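Local coordinates for protein undecaprenyl Pyrophosphate Synthase (Helicobacter pylori, PDB 2D2R) that probably condenses isopentenyl diphosphate stepwise onto allylic diphosphates such as farnesyl diphosphate, building undecaprenyl diphosphate as a magnesium-dependent homodimeric cis-prenyltransferase, at residues G44-T47 with L48-I51; S96-D100 with N101-F105; K146-L149 with S150-F153; A152-S155 with L156-P160; I230-F233 with Y234-V237. All coordinates share one frame; numbering follows the deposited sequence.

From the N terminus, contact 1 (44-51) comes first, a turn in the middle of helix 37-56. Contact 2 (96-105) closes the turn that carries the chain from helix 80-100 into strand 104-108, an outermost strand of the parallel sheet within the chain; its centre lies about 14 Å from that of contact 1. Contacts 3 (146-153) and 4 (152-160) follow one another on helix 145-158 and share Ala-152 and Phe-153, and both touch the second subunit. Contact 5 (230-237) ends helix 223-236, close to strand 210-213 at the other border of the sheet. All five are local and follow one another along the chain; only contacts 3 and 4 overlap, and none crosses another.

Contact 1 of 5, residues G44-T47 with L48-I51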
loop_
_atom_site.group_PDB
_atom_site.type_symbol
_atom_site.label_atom_id
_atom_site.label_comp_id
_atom_site.label_asym_id
_atom_site.label_seq_id
_atom_site.Cartn_x
_atom_site.Cartn_y
_atom_site.Cartn_z
ATOM N N GLY A 44 -10.603 -6.884 22.219
ATOM C CA GLY A 44 -10.327 -6.177 20.985
ATOM C C GLY A 44 -11.619 -5.531 20.556
ATOM O O GLY A 44 -11.629 -4.406 20.060
ATOM N N VAL A 45 -12.718 -6.251 20.753
ATOM C CA VAL A 45 -14.031 -5.723 20.420
ATOM C C VAL A 45 -14.451 -4.486 21.238
ATOM O O VAL A 45 -15.190 -3.661 20.735
ATOM C CB VAL A 45 -15.136 -6.783 20.596
ATOM C CG1 VAL A 45 -16.511 -6.101 20.629
ATOM C CG2 VAL A 45 -15.083 -7.794 19.448
ATOM N N LYS A 46 -14.027 -4.355 22.489
ATOM C CA LYS A 46 -14.441 -3.162 23.242
ATOM C C LYS A 46 -13.651 -1.941 22.736
ATOM O O LYS A 46 -14.191 -0.815 22.638
ATOM C CB LYS A 46 -14.232 -3.351 24.762
ATOM C CG LYS A 46 -15.047 -4.502 25.375
ATOM C CD LYS A 46 -16.439 -4.539 24.822
ATOM C CE LYS A 46 -16.872 -5.985 24.566
ATOM N NZ LYS A 46 -18.171 -6.067 23.824
ATOM N N THR A 47 -12.377 -2.167 22.416
ATOM C CA THR A 47 -11.567 -1.083 21.877
ATOM C C THR A 47 -12.208 -0.604 20.587
ATOM O O THR A 47 -12.382 0.585 20.338
ATOM C CB THR A 47 -10.187 -1.548 21.522
ATOM O OG1 THR A 47 -9.634 -2.239 22.635
ATOM C CG2 THR A 47 -9.292 -0.353 21.193
ATOM N N LEU A 48 -12.548 -1.541 19.738
ATOM C CA LEU A 48 -13.166 -1.144 18.502
ATOM C C LEU A 48 -14.344 -0.197 18.851
ATOM O O LEU A 48 -14.455 0.908 18.326
ATOM C CB LEU A 48 -13.648 -2.398 17.767
ATOM C CG LEU A 48 -14.126 -2.231 16.330
ATOM C CD1 LEU A 48 -14.137 -3.583 15.660
ATOM C CD2 LEU A 48 -15.487 -1.627 16.292
ATOM N N LYS A 49 -15.203 -0.626 19.789
ATOM C CA LYS A 49 -16.361 0.194 20.133
ATOM C C LYS A 49 -15.944 1.572 20.610
ATOM O O LYS A 49 -16.448 2.605 20.114
ATOM C CB LYS A 49 -17.231 -0.507 21.189
ATOM C CG LYS A 49 -18.532 0.248 21.493
ATOM C CD LYS A 49 -19.602 -0.674 22.087
ATOM C CE LYS A 49 -19.147 -1.347 23.400
ATOM N NZ LYS A 49 -18.767 -0.345 24.487
ATOM N N ASP A 50 -14.982 1.595 21.530
ATOM C CA ASP A 50 -14.508 2.844 22.071
ATOM C C ASP A 50 -13.868 3.720 21.038
ATOM O O ASP A 50 -14.155 4.937 20.963
ATOM C CB ASP A 50 -13.518 2.577 23.179
ATOM C CG ASP A 50 -14.201 2.227 24.477
ATOM O OD1 ASP A 50 -15.393 1.846 24.452
ATOM O OD2 ASP A 50 -13.537 2.323 25.523
ATOM N N ILE A 51 -12.988 3.114 20.235
ATOM C CA ILE A 51 -12.346 3.897 19.212
ATOM C C ILE A 51 -13.371 4.453 18.260
ATOM O O ILE A 51 -13.331 5.623 17.935
ATOM C CB ILE A 51 -11.314 3.086 18.410
ATOM C CG1 ILE A 51 -10.170 2.655 19.323
ATOM C CG2 ILE A 51 -10.791 3.944 17.282
ATOM C CD1 ILE A 51 -9.400 3.782 19.908
#
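Leu-48 N opens the second half of this mid-helix turn by donating to Gly-44 O, an i to i+4 alpha-helical bond of 3.0 Å within helix 37-56. Gly-44 O also accepts from the indole NE1 of Trp-218. The Leu-48 side chain, CG anti to the backbone N (chi1 -170°), leads off the turn to pack on Met-23 and on Tyr-90 of helix 80-100. Lys-49 N donates to Val-45 O at 3.2 Å. The Lys-49 side chain bends at its last two torsions and brings NZ to 5.8 Å from Lys-46 NZ; Glu-94, which Lys-49 touches and Lys-46 NZ meets in a weak, long ion pair, may partly offset the two like charges. Asp-50 N is bound to Lys-46 O at 2.8 Å, and Asp-50 CB and CG pass close to that same oxygen. At Ile-51 the side chain runs alongside that of Thr-47, both pointing the same way and both resting on Trp-218, so this buried stripe of the helix faces the loop residues Trp-218 and Phe-221. There the methyl CG2 of Thr-47 lies 3.6 Å from Ile-51 CG1.

Contact 2 of 5, residues S96-D100 with N101-F105; sequences STYLD and NNIRF
The Tyr-98 ring receives the edge of the Phe-105 ring toward its face, in an offset edge-to-face pair with centroids 5.4 Å apart and planes at 74°. At the edge of the Tyr-98 ring, in its plane, lies the carbonyl oxygen of Ile-103, 3.5 Å from Tyr-98 CD2; this oxygen is buried with no hydrogen-bond partner in the model. Both rings belong to a helix-to-strand connection, where helix 80-100 ends and the chain turns into strand 104-108 of the parallel sheet. The turn bends through Asn-102, whose phi and psi are both positive, and Ile-103 N then binds Tyr-98 O at 2.9 Å. The Ile-103 side chain crosses that of Tyr-98 obliquely, with CG2 3.6 Å from Tyr-98 CD2. Tyr-98 CG stands anti to the carbonyl carbon (chi1 -74°), which lays the ring beside Ile-103 and Phe-105, and the tyrosine OH is hydrogen-bonded to Gln-137 of neighbouring strand 136-140. Leu-125 of helix 116-129 touches both aromatic side chains, while Thr-52 and Ala-56 of helix 37-56 pack on Ile-103. Asn-101 folds its side chain back over the last turn of the helix. Its backbone N makes a weak bond to Thr-97 O, and Asn-102 N a weak one to Leu-99 O. Beside these two weak bonds the side-chain amide makes a short one: Asn-101 ND2 donates to Thr-97 O at 2.6 Å, in the carbonyl plane and on a lone pair.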
loop_
_atom_site.group_PDB
_atom_site.type_symbol
_atom_site.label_atom_id
_atom_site.label_comp_id
_atom_site.label_asym_id
_atom_site.label_seq_id
_atom_site.Cartn_x
_atom_site.Cartn_y
_atom_site.Cartn_z
ATOM N N SER A 96 -27.562 -1.806 18.161
ATOM C CA SER A 96 -28.047 -0.704 18.963
ATOM C C SER A 96 -27.072 0.447 19.131
ATOM O O SER A 96 -27.482 1.598 19.257
ATOM C CB SER A 96 -28.464 -1.248 20.324
ATOM O OG SER A 96 -29.428 -2.271 20.139
ATOM N N THR A 97 -25.782 0.158 19.125
ATOM C CA THR A 97 -24.818 1.223 19.312
ATOM C C THR A 97 -24.556 2.089 18.073
ATOM O O THR A 97 -23.993 3.181 18.177
ATOM C CB THR A 97 -23.501 0.678 19.826
ATOM O OG1 THR A 97 -22.570 1.758 19.962
ATOM C CG2 THR A 97 -22.953 -0.331 18.877
ATOM N N TYR A 98 -24.960 1.608 16.903
ATOM C CA TYR A 98 -24.792 2.401 15.689
ATOM C C TYR A 98 -25.874 3.488 15.671
ATOM O O TYR A 98 -25.617 4.631 15.312
ATOM C CB TYR A 98 -24.922 1.524 14.439
ATOM C CG TYR A 98 -23.716 0.628 14.170
ATOM C CD1 TYR A 98 -23.596 -0.625 14.780
ATOM C CD2 TYR A 98 -22.672 1.055 13.316
ATOM C CE1 TYR A 98 -22.474 -1.423 14.552
ATOM C CE2 TYR A 98 -21.561 0.263 13.096
ATOM C CZ TYR A 98 -21.467 -0.968 13.717
ATOM O OH TYR A 98 -20.345 -1.736 13.556
ATOM N N LEU A 99 -27.087 3.105 16.070
ATOM C CA LEU A 99 -28.236 4.020 16.113
ATOM C C LEU A 99 -28.046 5.076 17.196
ATOM O O LEU A 99 -28.346 6.262 17.002
ATOM C CB LEU A 99 -29.506 3.239 16.430
ATOM C CG LEU A 99 -29.686 1.878 15.751
ATOM C CD1 LEU A 99 -30.713 1.059 16.534
ATOM C CD2 LEU A 99 -30.117 2.049 14.304
ATOM N N ASP A 100 -27.556 4.629 18.343
ATOM C CA ASP A 100 -27.355 5.507 19.475
ATOM C C ASP A 100 -26.278 6.570 19.349
ATOM O O ASP A 100 -26.326 7.576 20.065
ATOM C CB ASP A 100 -27.104 4.684 20.726
ATOM C CG ASP A 100 -28.384 4.088 21.297
ATOM O OD1 ASP A 100 -29.140 3.429 20.548
ATOM O OD2 ASP A 100 -28.631 4.283 22.503
ATOM N N ASN A 101 -25.306 6.373 18.455
ATOM C CA ASN A 101 -24.258 7.375 18.300
ATOM C C ASN A 101 -24.276 7.989 16.918
ATOM O O ASN A 101 -23.361 8.713 16.557
ATOM C CB ASN A 101 -22.895 6.755 18.553
ATOM C CG ASN A 101 -22.807 6.089 19.898
ATOM O OD1 ASN A 101 -22.251 6.642 20.837
ATOM N ND2 ASN A 101 -23.363 4.891 20.001
ATOM N N ASN A 102 -25.318 7.710 16.149
ATOM C CA ASN A 102 -25.408 8.251 14.796
ATOM C C ASN A 102 -24.165 7.836 13.995
ATOM O O ASN A 102 -23.315 8.669 13.659
ATOM C CB ASN A 102 -25.503 9.778 14.836
ATOM C CG ASN A 102 -26.916 10.276 15.071
ATOM O OD1 ASN A 102 -27.171 11.490 14.994
ATOM N ND2 ASN A 102 -27.847 9.352 15.348
ATOM N N ILE A 103 -24.085 6.538 13.704
ATOM C CA ILE A 103 -22.970 5.952 12.975
ATOM C C ILE A 103 -23.460 5.067 11.839
ATOM O O ILE A 103 -24.078 4.036 12.059
ATOM C CB ILE A 103 -22.079 5.095 13.920
ATOM C CG1 ILE A 103 -21.450 5.997 14.977
ATOM C CG2 ILE A 103 -21.020 4.287 13.095
ATOM C CD1 ILE A 103 -20.334 5.344 15.789
ATOM N N ARG A 104 -23.180 5.471 10.609
ATOM C CA ARG A 104 -23.590 4.670 9.461
ATOM C C ARG A 104 -22.719 3.414 9.347
ATOM O O ARG A 104 -21.518 3.490 9.581
ATOM C CB ARG A 104 -23.462 5.485 8.198
ATOM C CG ARG A 104 -23.873 4.717 7.016
ATOM C CD ARG A 104 -23.943 5.577 5.805
ATOM N NE ARG A 104 -24.443 4.751 4.731
ATOM C CZ ARG A 104 -24.634 5.168 3.486
ATOM N NH1 ARG A 104 -24.356 6.438 3.134
ATOM N NH2 ARG A 104 -25.128 4.312 2.601
ATOM N N PHE A 105 -23.314 2.276 8.965
ATOM C CA PHE A 105 -22.564 1.044 8.853
ATOM C C PHE A 105 -22.311 0.562 7.438
ATOM O O PHE A 105 -23.192 0.537 6.603
ATOM C CB PHE A 105 -23.259 -0.073 9.637
ATOM C CG PHE A 105 -22.654 -1.436 9.420
ATOM C CD1 PHE A 105 -21.412 -1.768 9.979
ATOM C CD2 PHE A 105 -23.315 -2.380 8.640
ATOM C CE1 PHE A 105 -20.851 -3.020 9.759
ATOM C CE2 PHE A 105 -22.760 -3.640 8.410
ATOM C CZ PHE A 105 -21.521 -3.956 8.975
#

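Contact 3 of 5, residues K146-L149 with S150-F153; sequences KNEL and SRAF
Lys-146 O is held twice by Ser-150 in this alpha-helical turn of helix 145-158, a helix that faces the second subunit. Ser-150 N supplies the regular i to i+4 bond to Lys-146 O at 3.0 Å, and Ser-150 OG adds a second to the same oxygen at 2.9 Å. The two donors arrive from opposite faces of the carbonyl plane, the hydroxyl from well above it. The hydroxyl gets there because OG stands anti to the serine carbonyl carbon, beside the backbone N (chi1 -68°), so that it folds back over the preceding turn. Further along, Arg-151 N binds Asn-147 O at 2.9 Å. The Arg-151 chain bends at its third torsion (chi3 -76°) and swings the guanidinium back over the helix, crossing the side chain of Glu-148 at about a right angle. Their charged ends remain apart, with 5.7 Å between Glu-148 OE2 and Arg-151 NH2. One guanidinium face rests on Glu-148 CA, which lies 3.6 Å from Arg-151 NH2, while the Asn-147 amide sits at the edge, near the guanidinium plane. Outside the turn, Asp-179 forms a salt bridge with Arg-151 NH2. Across the dimer interface, Trp-204 of the second subunit receives Lys-146 in a cation-pi contact, and Glu-171 of that subunit packs on Ser-150. Within the chain, the extended Glu-148 turns its carboxylate away from the arginine, and its OE1 accepts from both Tyr-143 OH and Gln-205 NE2.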
loop_
_atom_site.group_PDB
_atom_site.type_symbol
_atom_site.label_atom_id
_atom_site.label_comp_id
_atom_site.label_asym_id
_atom_site.label_seq_id
_atom_site.Cartn_x
_atom_site.Cartn_y
_atom_site.Cartn_z
ATOM N N LYS A 146 -6.306 -7.188 -3.210
ATOM C CA LYS A 146 -6.220 -7.734 -4.537
ATOM C C LYS A 146 -7.543 -8.315 -4.961
ATOM O O LYS A 146 -7.935 -8.189 -6.108
ATOM C CB LYS A 146 -5.143 -8.806 -4.636
ATOM C CG LYS A 146 -3.785 -8.220 -4.574
ATOM C CD LYS A 146 -2.746 -9.343 -4.799
ATOM C CE LYS A 146 -1.313 -8.720 -4.847
ATOM N NZ LYS A 146 -0.340 -9.778 -5.212
ATOM N N ASN A 147 -8.239 -8.980 -4.039
ATOM C CA ASN A 147 -9.548 -9.530 -4.377
ATOM C C ASN A 147 -10.531 -8.407 -4.659
ATOM O O ASN A 147 -11.297 -8.492 -5.595
ATOM C CB ASN A 147 -10.091 -10.408 -3.203
ATOM C CG ASN A 147 -11.562 -10.841 -3.436
ATOM O OD1 ASN A 147 -11.830 -11.780 -4.165
ATOM N ND2 ASN A 147 -12.471 -10.136 -2.855
ATOM N N GLU A 148 -10.531 -7.346 -3.862
ATOM C CA GLU A 148 -11.447 -6.237 -4.135
ATOM C C GLU A 148 -11.214 -5.679 -5.549
ATOM O O GLU A 148 -12.152 -5.415 -6.291
ATOM C CB GLU A 148 -11.292 -5.107 -3.123
ATOM C CG GLU A 148 -12.273 -3.917 -3.325
ATOM C CD GLU A 148 -11.912 -2.693 -2.460
ATOM O OE1 GLU A 148 -10.724 -2.562 -2.016
ATOM O OE2 GLU A 148 -12.814 -1.863 -2.232
ATOM N N LEU A 149 -9.949 -5.500 -5.932
ATOM C CA LEU A 149 -9.657 -4.985 -7.258
ATOM C C LEU A 149 -10.085 -5.962 -8.342
ATOM O O LEU A 149 -10.536 -5.551 -9.440
ATOM C CB LEU A 149 -8.160 -4.643 -7.377
ATOM C CG LEU A 149 -7.857 -3.309 -6.658
ATOM C CD1 LEU A 149 -6.346 -3.213 -6.256
ATOM C CD2 LEU A 149 -8.267 -2.125 -7.607
ATOM N N SER A 150 -9.944 -7.259 -8.059
ATOM C CA SER A 150 -10.342 -8.286 -9.008
ATOM C C SER A 150 -11.837 -8.211 -9.222
ATOM O O SER A 150 -12.300 -8.392 -10.321
ATOM C CB SER A 150 -10.026 -9.683 -8.456
ATOM O OG SER A 150 -8.625 -9.848 -8.385
ATOM N N ARG A 151 -12.593 -8.008 -8.145
ATOM C CA ARG A 151 -14.051 -7.933 -8.260
ATOM C C ARG A 151 -14.436 -6.637 -8.960
ATOM O O ARG A 151 -15.429 -6.598 -9.700
ATOM C CB ARG A 151 -14.707 -8.040 -6.872
ATOM C CG ARG A 151 -14.590 -9.453 -6.299
ATOM C CD ARG A 151 -15.365 -9.613 -4.939
ATOM N NE ARG A 151 -14.683 -9.003 -3.784
ATOM C CZ ARG A 151 -15.013 -7.836 -3.226
ATOM N NH1 ARG A 151 -16.019 -7.143 -3.708
ATOM N NH2 ARG A 151 -14.322 -7.331 -2.190
ATOM N N ALA A 152 -13.634 -5.586 -8.777
ATOM C CA ALA A 152 -13.937 -4.315 -9.440
ATOM C C ALA A 152 -13.789 -4.536 -10.933
ATOM O O ALA A 152 -14.590 -4.034 -11.733
ATOM C CB ALA A 152 -12.982 -3.244 -8.968
ATOM N N PHE A 153 -12.779 -5.314 -11.309
ATOM C CA PHE A 153 -12.516 -5.572 -12.731
ATOM C C PHE A 153 -13.629 -6.390 -13.371
ATOM O O PHE A 153 -14.014 -6.161 -14.531
ATOM C CB PHE A 153 -11.210 -6.334 -12.944
ATOM C CG PHE A 153 -11.066 -6.871 -14.345
ATOM C CD1 PHE A 153 -10.577 -6.055 -15.387
ATOM C CD2 PHE A 153 -11.459 -8.173 -14.645
ATOM C CE1 PHE A 153 -10.485 -6.547 -16.722
ATOM C CE2 PHE A 153 -11.376 -8.682 -15.963
ATOM C CZ PHE A 153 -10.885 -7.870 -17.017
#

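Contact 4 of 5, residues A152-S155 with L156-P160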
loop_
_atom_site.group_PDB
_atom_site.type_symbol
_atom_site.label_atom_id
_atom_site.label_comp_id
_atom_site.label_asym_id
_atom_site.label_seq_id
_atom_site.Cartn_x
_atom_site.Cartn_y
_atom_site.Cartn_z
ATOM N N ALA A 152 -13.634 -5.586 -8.777
ATOM C CA ALA A 152 -13.937 -4.315 -9.440
ATOM C C ALA A 152 -13.789 -4.536 -10.933
ATOM O O ALA A 152 -14.590 -4.034 -11.733
ATOM C CB ALA A 152 -12.982 -3.244 -8.968
ATOM N N PHE A 153 -12.779 -5.314 -11.309
ATOM C CA PHE A 153 -12.516 -5.572 -12.731
ATOM C C PHE A 153 -13.629 -6.390 -13.371
ATOM O O PHE A 153 -14.014 -6.161 -14.531
ATOM C CB PHE A 153 -11.210 -6.334 -12.944
ATOM C CG PHE A 153 -11.066 -6.871 -14.345
ATOM C CD1 PHE A 153 -10.577 -6.055 -15.387
ATOM C CD2 PHE A 153 -11.459 -8.173 -14.645
ATOM C CE1 PHE A 153 -10.485 -6.547 -16.722
ATOM C CE2 PHE A 153 -11.376 -8.682 -15.963
ATOM C CZ PHE A 153 -10.885 -7.870 -17.017
ATOM N N LYS A 154 -14.079 -7.387 -12.613
ATOM C CA LYS A 154 -15.150 -8.292 -13.052
ATOM C C LYS A 154 -16.405 -7.455 -13.214
ATOM O O LYS A 154 -17.242 -7.717 -14.096
ATOM C CB LYS A 154 -15.353 -9.391 -12.003
ATOM C CG LYS A 154 -16.410 -10.448 -12.347
ATOM C CD LYS A 154 -16.291 -11.688 -11.397
ATOM C CE LYS A 154 -16.376 -11.280 -9.933
ATOM N NZ LYS A 154 -15.664 -12.240 -8.964
ATOM N N SER A 155 -16.541 -6.461 -12.345
ATOM C CA SER A 155 -17.667 -5.550 -12.405
ATOM C C SER A 155 -17.614 -4.768 -13.733
ATOM O O SER A 155 -18.644 -4.634 -14.414
ATOM C CB SER A 155 -17.640 -4.573 -11.222
ATOM O OG SER A 155 -18.600 -3.526 -11.370
ATOM N N LEU A 156 -16.424 -4.292 -14.127
ATOM C CA LEU A 156 -16.307 -3.498 -15.365
ATOM C C LEU A 156 -16.478 -4.336 -16.611
ATOM O O LEU A 156 -16.978 -3.840 -17.605
ATOM C CB LEU A 156 -14.952 -2.763 -15.463
ATOM C CG LEU A 156 -14.800 -1.587 -14.487
ATOM C CD1 LEU A 156 -13.297 -1.304 -14.199
ATOM C CD2 LEU A 156 -15.479 -0.394 -15.048
ATOM N N LEU A 157 -16.033 -5.587 -16.559
ATOM C CA LEU A 157 -16.130 -6.501 -17.701
ATOM C C LEU A 157 -17.582 -6.946 -17.874
ATOM O O LEU A 157 -18.088 -7.047 -18.988
ATOM C CB LEU A 157 -15.256 -7.751 -17.484
ATOM C CG LEU A 157 -15.292 -8.956 -18.451
ATOM C CD1 LEU A 157 -15.493 -8.543 -19.882
ATOM C CD2 LEU A 157 -13.988 -9.668 -18.365
ATOM N N GLU A 158 -18.245 -7.212 -16.767
ATOM C CA GLU A 158 -19.627 -7.670 -16.820
ATOM C C GLU A 158 -20.625 -6.542 -17.075
ATOM O O GLU A 158 -21.671 -6.785 -17.687
ATOM C CB GLU A 158 -19.964 -8.410 -15.527
ATOM C CG GLU A 158 -19.246 -9.732 -15.442
ATOM C CD GLU A 158 -19.487 -10.466 -14.135
ATOM O OE1 GLU A 158 -20.217 -9.946 -13.277
ATOM O OE2 GLU A 158 -18.934 -11.565 -13.973
ATOM N N SER A 159 -20.319 -5.330 -16.613
ATOM C CA SER A 159 -21.182 -4.174 -16.847
ATOM C C SER A 159 -20.334 -2.941 -17.143
ATOM O O SER A 159 -20.159 -2.089 -16.319
ATOM C CB SER A 159 -22.052 -3.908 -15.647
ATOM O OG SER A 159 -22.655 -5.121 -15.245
ATOM N N PRO A 160 -19.828 -2.833 -18.357
ATOM C CA PRO A 160 -19.008 -1.638 -18.591
ATOM C C PRO A 160 -19.747 -0.342 -18.587
ATOM O O PRO A 160 -20.966 -0.316 -18.690
ATOM C CB PRO A 160 -18.339 -1.919 -19.926
ATOM C CG PRO A 160 -19.214 -2.925 -20.601
ATOM C CD PRO A 160 -19.798 -3.768 -19.491
#
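Glu-158 leans back along Lys-154, and its atoms can be followed outward over that residue. Glu-158 CB lies 3.2 Å from Lys-154 O, the carbonyl to which Glu-158 N is hydrogen-bonded at 2.9 Å. Glu-158 CG, set anti to the glutamate's own carbonyl carbon (chi1 -70°), lies 3.1 Å from Lys-154 O. From there the chain runs extended: Glu-158 CD comes to 3.6 Å from Lys-154 CG, and OE2 rests 3.2 Å from that methylene carbon. The two side chains lie side by side and point the same way, yet their charges do not meet: the lysine bends at its third torsion (chi3 55°), and NZ ends 6.0 Å from Glu-158 OE2. They meet through the carboxylate end of the glutamate lying against the lysine methylenes; any attraction between the charges would be longer-range. This is the C-terminal end of helix 145-158; Ser-159 is the first residue to leave helical angles, though its N still donates to Ser-155 O. Arg-177 bonds to both sides of the exit, NH1 to Ser-155 OG and NH2 to Ser-159 O. On the dimer-facing side, Leu-157 crosses Phe-153 obliquely and places CD2 3.7 Å from Phe-153 CE2. The phenyl ring meets Phe-153 of the second subunit edge-to-face and packs on Leu-156 of that subunit, while Leu-157 touches its own counterpart there.

Contact 5 of 5, residues I230-F233 with Y234-V237; sequences ISDF and YKRV
Tyr-234 N, Lys-235 N and Arg-236 N continue the i to i+4 ladder to Ile-230 O, Ser-231 O and Asp-232 O, and it closes with the bond from Val-237 N to Phe-233 O, where the chain leaves helical angles. Phe-233 stands between two neighbours. Its edge is turned toward the face of the Tyr-234 ring, an edge-to-face pair with centroids 5.3 Å apart and planes at 67°; Phe-233 CD2 sits over that face, offset toward the rim, 3.8 Å from Tyr-234 CD2. Over one face of the Phe-233 ring hangs Val-237 CG2, 3.9 Å from the ring centroid, in a CH-pi contact. The branch lies there because CG2 is anti to the valine carbonyl carbon, beside its N. Leu-16, near the N terminus, touches both aromatic side chains. On another side Asp-232 OD1 and Lys-235 NZ are 4.2 Å apart, too far for a salt bridge. Arg-236 extends away to strand 210-213, where its NH1 hydrogen-bonds Leu-211 O and makes a salt bridge with Glu-210 OE2, and it meets Phe-212 in a cation-pi contact. The turn is thus the C-terminal end of helix 223-236, tied by Arg-236 to strand 210-213 at Glu-210, a probable magnesium ligand.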
loop_
_atom_site.group_PDB
_atom_site.type_symbol
_atom_site.label_atom_id
_atom_site.label_comp_id
_atom_site.label_asym_id
_atom_site.label_seq_id
_atom_site.Cartn_x
_atom_site.Cartn_y
_atom_site.Cartn_z
ATOM N N ILE A 230 -2.901 11.171 16.151
ATOM C CA ILE A 230 -3.488 12.204 15.319
ATOM C C ILE A 230 -2.705 13.520 15.456
ATOM O O ILE A 230 -2.519 14.278 14.488
ATOM C CB ILE A 230 -4.971 12.401 15.655
ATOM C CG1 ILE A 230 -5.765 11.192 15.152
ATOM C CG2 ILE A 230 -5.442 13.735 15.132
ATOM C CD1 ILE A 230 -7.303 11.276 15.350
ATOM N N SER A 231 -2.205 13.773 16.653
ATOM C CA SER A 231 -1.443 14.987 16.860
ATOM C C SER A 231 -0.190 14.929 15.968
ATOM O O SER A 231 0.189 15.914 15.317
ATOM C CB SER A 231 -1.040 15.112 18.340
ATOM O OG SER A 231 -0.133 16.201 18.505
ATOM N N ASP A 232 0.467 13.766 15.956
ATOM C CA ASP A 232 1.643 13.606 15.111
ATOM C C ASP A 232 1.284 13.816 13.638
ATOM O O ASP A 232 2.023 14.498 12.899
ATOM C CB ASP A 232 2.258 12.234 15.331
ATOM C CG ASP A 232 3.067 12.181 16.603
ATOM O OD1 ASP A 232 3.512 13.262 17.037
ATOM O OD2 ASP A 232 3.281 11.077 17.161
ATOM N N PHE A 233 0.154 13.247 13.227
ATOM C CA PHE A 233 -0.328 13.388 11.863
ATOM C C PHE A 233 -0.318 14.867 11.500
ATOM O O PHE A 233 0.329 15.282 10.553
ATOM C CB PHE A 233 -1.743 12.801 11.773
ATOM C CG PHE A 233 -2.456 13.068 10.456
ATOM C CD1 PHE A 233 -2.138 12.340 9.286
ATOM C CD2 PHE A 233 -3.469 14.030 10.370
ATOM C CE1 PHE A 233 -2.808 12.577 8.089
ATOM C CE2 PHE A 233 -4.140 14.255 9.144
ATOM C CZ PHE A 233 -3.808 13.539 8.010
ATOM N N TYR A 234 -0.998 15.698 12.284
ATOM C CA TYR A 234 -1.029 17.106 11.948
ATOM C C TYR A 234 0.379 17.710 11.844
ATOM O O TYR A 234 0.637 18.564 11.001
ATOM C CB TYR A 234 -1.881 17.820 12.979
ATOM C CG TYR A 234 -3.331 17.428 12.825
ATOM C CD1 TYR A 234 -4.056 16.897 13.898
ATOM C CD2 TYR A 234 -3.978 17.580 11.592
ATOM C CE1 TYR A 234 -5.405 16.532 13.740
ATOM C CE2 TYR A 234 -5.310 17.224 11.428
ATOM C CZ TYR A 234 -6.022 16.706 12.514
ATOM O OH TYR A 234 -7.377 16.434 12.397
ATOM N N LYS A 235 1.290 17.270 12.705
ATOM C CA LYS A 235 2.650 17.767 12.634
ATOM C C LYS A 235 3.293 17.440 11.286
ATOM O O LYS A 235 4.059 18.255 10.723
ATOM C CB LYS A 235 3.513 17.139 13.735
ATOM C CG LYS A 235 3.608 17.944 15.057
ATOM C CD LYS A 235 4.940 17.589 15.780
ATOM C CE LYS A 235 4.980 17.930 17.293
ATOM N NZ LYS A 235 3.895 17.267 18.095
ATOM N N ARG A 236 3.005 16.233 10.769
ATOM C CA ARG A 236 3.624 15.811 9.520
ATOM C C ARG A 236 3.106 16.663 8.432
ATOM O O ARG A 236 3.864 17.178 7.623
ATOM C CB ARG A 236 3.297 14.356 9.153
ATOM C CG ARG A 236 3.700 13.285 10.135
ATOM C CD ARG A 236 3.423 11.899 9.525
ATOM N NE ARG A 236 3.946 10.788 10.322
ATOM C CZ ARG A 236 3.841 9.509 9.956
ATOM N NH1 ARG A 236 3.259 9.188 8.801
ATOM N NH2 ARG A 236 4.239 8.552 10.783
ATOM N N VAL A 237 1.789 16.781 8.412
ATOM C CA VAL A 237 1.086 17.554 7.419
ATOM C C VAL A 237 1.520 19.009 7.605
ATOM O O VAL A 237 0.816 19.789 8.217
ATOM C CB VAL A 237 -0.452 17.382 7.630
ATOM C CG1 VAL A 237 -1.244 18.131 6.554
ATOM C CG2 VAL A 237 -0.803 15.905 7.623
#